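Local coordinates for aldehyde dehydrogenase (Bartonella henselae, PDB 3I44), which probably oxidises aldehydes to carboxylic acids with a nicotinamide adenine dinucleotide, NAD(P)+, as cofactor, as other members of the aldehyde dehydrogenase family do, at residues G248-S257 with V267-G275. The protein carries 1 engineered substitution. Numbering follows the deposited sequence. Where two conformers were deposited one is given.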
loop_
_atom_site.group_PDB
_atom_site.type_symbol
_atom_site.label_atom_id
_atom_site.label_comp_id
_atom_site.label_asym_id
_atom_site.label_seq_id
_atom_site.Cartn_x
_atom_site.Cartn_y
_atom_site.Cartn_z
ATOM N N GLY A 248 2.175 -14.066 7.547
ATOM C CA GLY A 248 3.345 -14.722 8.157
ATOM C C GLY A 248 4.094 -13.829 9.131
ATOM O O GLY A 248 3.531 -12.891 9.653
ATOM N N SER A 249 5.377 -14.114 9.372
ATOM C CA SER A 249 6.129 -13.386 10.399
ATOM C C SER A 249 6.485 -12.033 9.859
ATOM O O SER A 249 6.625 -11.856 8.639
ATOM C CB SER A 249 7.425 -14.117 10.782
ATOM O OG SER A 249 8.267 -14.217 9.627
ATOM N N THR A 250 6.670 -11.095 10.779
ATOM C CA THR A 250 7.116 -9.754 10.456
ATOM C C THR A 250 8.454 -9.786 9.719
ATOM O O THR A 250 8.645 -9.029 8.748
ATOM C CB THR A 250 7.186 -8.897 11.768
ATOM O OG1 THR A 250 5.865 -8.763 12.294
ATOM C CG2 THR A 250 7.766 -7.524 11.535
ATOM N N ARG A 251 9.373 -10.673 10.147
ATOM C CA ARG A 251 10.699 -10.771 9.488
ATOM C C ARG A 251 10.526 -11.106 8.023
ATOM O O ARG A 251 11.114 -10.477 7.165
ATOM C CB ARG A 251 11.618 -11.824 10.147
ATOM N N ALA A 252 9.703 -12.107 7.728
ATOM C CA ALA A 252 9.446 -12.527 6.345
ATOM C C ALA A 252 8.737 -11.413 5.524
ATOM O O ALA A 252 9.018 -11.220 4.323
ATOM C CB ALA A 252 8.642 -13.810 6.333
ATOM N N GLY A 253 7.830 -10.676 6.176
ATOM C CA GLY A 253 7.080 -9.624 5.503
ATOM C C GLY A 253 8.000 -8.533 4.979
ATOM O O GLY A 253 7.786 -8.008 3.878
ATOM N N LYS A 254 9.034 -8.189 5.762
ATOM C CA LYS A 254 10.037 -7.191 5.348
ATOM C C LYS A 254 10.753 -7.660 4.123
ATOM O O LYS A 254 10.994 -6.865 3.223
ATOM C CB LYS A 254 11.072 -6.920 6.451
ATOM C CG LYS A 254 10.511 -6.239 7.698
ATOM C CD LYS A 254 11.401 -6.496 8.937
ATOM C CE LYS A 254 11.357 -5.362 9.932
ATOM N NZ LYS A 254 11.549 -5.752 11.357
ATOM N N ASP A 255 11.088 -8.952 4.052
ATOM C CA ASP A 255 11.803 -9.454 2.874
ATOM C C ASP A 255 10.893 -9.555 1.649
ATOM O O ASP A 255 11.344 -9.318 0.526
ATOM C CB ASP A 255 12.470 -10.800 3.151
ATOM C CG ASP A 255 13.684 -10.667 4.050
ATOM O OD1 ASP A 255 14.247 -9.554 4.116
ATOM O OD2 ASP A 255 14.058 -11.663 4.697
ATOM N N ILE A 256 9.623 -9.899 1.859
ATOM C CA ILE A 256 8.650 -9.889 0.773
ATOM C C ILE A 256 8.572 -8.496 0.196
ATOM O O ILE A 256 8.600 -8.320 -1.017
ATOM C CB ILE A 256 7.226 -10.312 1.256
ATOM C CG1 ILE A 256 7.165 -11.803 1.619
ATOM C CG2 ILE A 256 6.183 -9.999 0.195
ATOM C CD1 ILE A 256 7.470 -12.770 0.512
ATOM N N SER A 257 8.458 -7.501 1.081
ATOM C CA SER A 257 8.359 -6.115 0.654
ATOM C C SER A 257 9.592 -5.673 -0.109
ATOM O O SER A 257 9.460 -4.985 -1.112
ATOM C CB SER A 257 8.145 -5.144 1.836
ATOM O OG SER A 257 6.860 -5.300 2.390
ATOM N N VAL A 267 1.712 -4.783 -2.264
ATOM C CA VAL A 267 2.076 -5.748 -1.265
ATOM C C VAL A 267 1.123 -5.627 -0.085
ATOM O O VAL A 267 1.047 -4.573 0.558
ATOM C CB VAL A 267 3.549 -5.534 -0.811
ATOM C CG1 VAL A 267 3.900 -6.514 0.318
ATOM C CG2 VAL A 267 4.510 -5.675 -2.027
ATOM N N CYS A 268 0.368 -6.692 0.183
ATOM C CA CYS A 268 -0.555 -6.710 1.326
ATOM C C CYS A 268 -0.063 -7.716 2.392
ATOM O O CYS A 268 0.079 -8.896 2.121
ATOM C CB CYS A 268 -1.986 -7.041 0.850
ATOM S SG CYS A 268 -2.618 -5.737 -0.209
ATOM N N LEU A 269 0.242 -7.219 3.583
ATOM C CA LEU A 269 0.884 -8.026 4.632
ATOM C C LEU A 269 -0.006 -8.203 5.884
ATOM O O LEU A 269 -0.498 -7.194 6.454
ATOM C CB LEU A 269 2.182 -7.321 5.076
ATOM C CG LEU A 269 3.255 -7.089 4.014
ATOM C CD1 LEU A 269 4.488 -6.353 4.565
ATOM C CD2 LEU A 269 3.686 -8.429 3.338
ATOM N N GLU A 270 -0.146 -9.459 6.317
ATOM C CA GLU A 270 -0.761 -9.815 7.603
ATOM C C GLU A 270 0.342 -10.483 8.449
ATOM O O GLU A 270 0.764 -11.623 8.146
ATOM C CB GLU A 270 -1.900 -10.807 7.383
ATOM C CG GLU A 270 -3.144 -10.253 6.662
ATOM C CD GLU A 270 -4.099 -9.514 7.592
ATOM O OE1 GLU A 270 -3.884 -9.579 8.833
ATOM O OE2 GLU A 270 -5.065 -8.876 7.082
ATOM N N LEU A 271 0.842 -9.754 9.436
ATOM C CA LEU A 271 2.044 -10.176 10.174
ATOM C C LEU A 271 1.733 -10.491 11.659
ATOM O O LEU A 271 0.583 -10.731 12.033
ATOM C CB LEU A 271 3.148 -9.115 10.033
ATOM C CG LEU A 271 3.413 -8.705 8.575
ATOM C CD1 LEU A 271 4.467 -7.592 8.400
ATOM C CD2 LEU A 271 3.754 -9.897 7.714
ATOM N N GLY A 272 2.750 -10.478 12.509
ATOM C CA GLY A 272 2.556 -10.898 13.887
ATOM C C GLY A 272 1.990 -9.820 14.792
ATOM O O GLY A 272 1.672 -8.710 14.361
ATOM N N GLY A 273 1.846 -10.181 16.061
ATOM C CA GLY A 273 1.322 -9.264 17.052
ATOM C C GLY A 273 1.819 -9.540 18.443
ATOM O O GLY A 273 2.384 -10.612 18.738
ATOM N N LYS A 274 1.611 -8.562 19.306
ATOM C CA LYS A 274 1.880 -8.727 20.732
ATOM C C LYS A 274 0.790 -7.991 21.525
ATOM O O LYS A 274 1.039 -7.054 22.279
ATOM C CB LYS A 274 3.291 -8.278 21.116
ATOM C CG LYS A 274 3.700 -8.685 22.547
ATOM C CD LYS A 274 4.296 -10.108 22.630
ATOM C CE LYS A 274 4.333 -10.643 24.084
ATOM N NZ LYS A 274 4.758 -12.060 24.164
ATOM N N GLY A 275 -0.423 -8.492 21.344
ATOM C CA GLY A 275 -1.618 -7.874 21.861
ATOM C C GLY A 275 -1.604 -7.612 23.339
ATOM O O GLY A 275 -1.240 -8.483 24.132
#
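Leu271 lies under the first turn of helix 250-261. Its CD2 is 3.6 Å from Ser249 O and 4.0 Å from Gly253 CA, while CD1 faces Thr250 CA. Gly253 has no side chain, and Leu271 CD2 lies against its backbone. The backbone of the first turn thus rests on both methyl groups of the leucine. Thr250 crosses Leu271 at about a right angle. Its OG1 comes 3.6 Å from Leu271 CB, but its hydrogen bond is to Phe473 O.

Leu269 packs one turn further along. With CG anti to the carbonyl carbon (chi1 -60°), the side chain runs toward the helix and CD1 reaches Ser257 OG at 3.4 Å. Val267 closes the row. Its CG1, anti to the backbone N (chi1 177°), meets Ile256 CG2 at 4.2 Å. Leu264 of the second subunit packs on Thr250 and Leu269.

The backbones meet where the strand ends. Gly248 N donates to Glu270 O at 2.9 Å, a fairly straight bond of 159°. Gly248 O in turn receives a CA-H...O contact from Leu271 CA. Ser249 OG then caps the helix by accepting from Ala252 N.

Helix and strand run antiparallel, and the axes of the two segments come within 9.1 Å. Strand 266-270 pairs in parallel with strand 243-247, which precedes the helix. This is the packing of a beta-alpha-beta crossover, here within the aldehyde dehydrogenase fold.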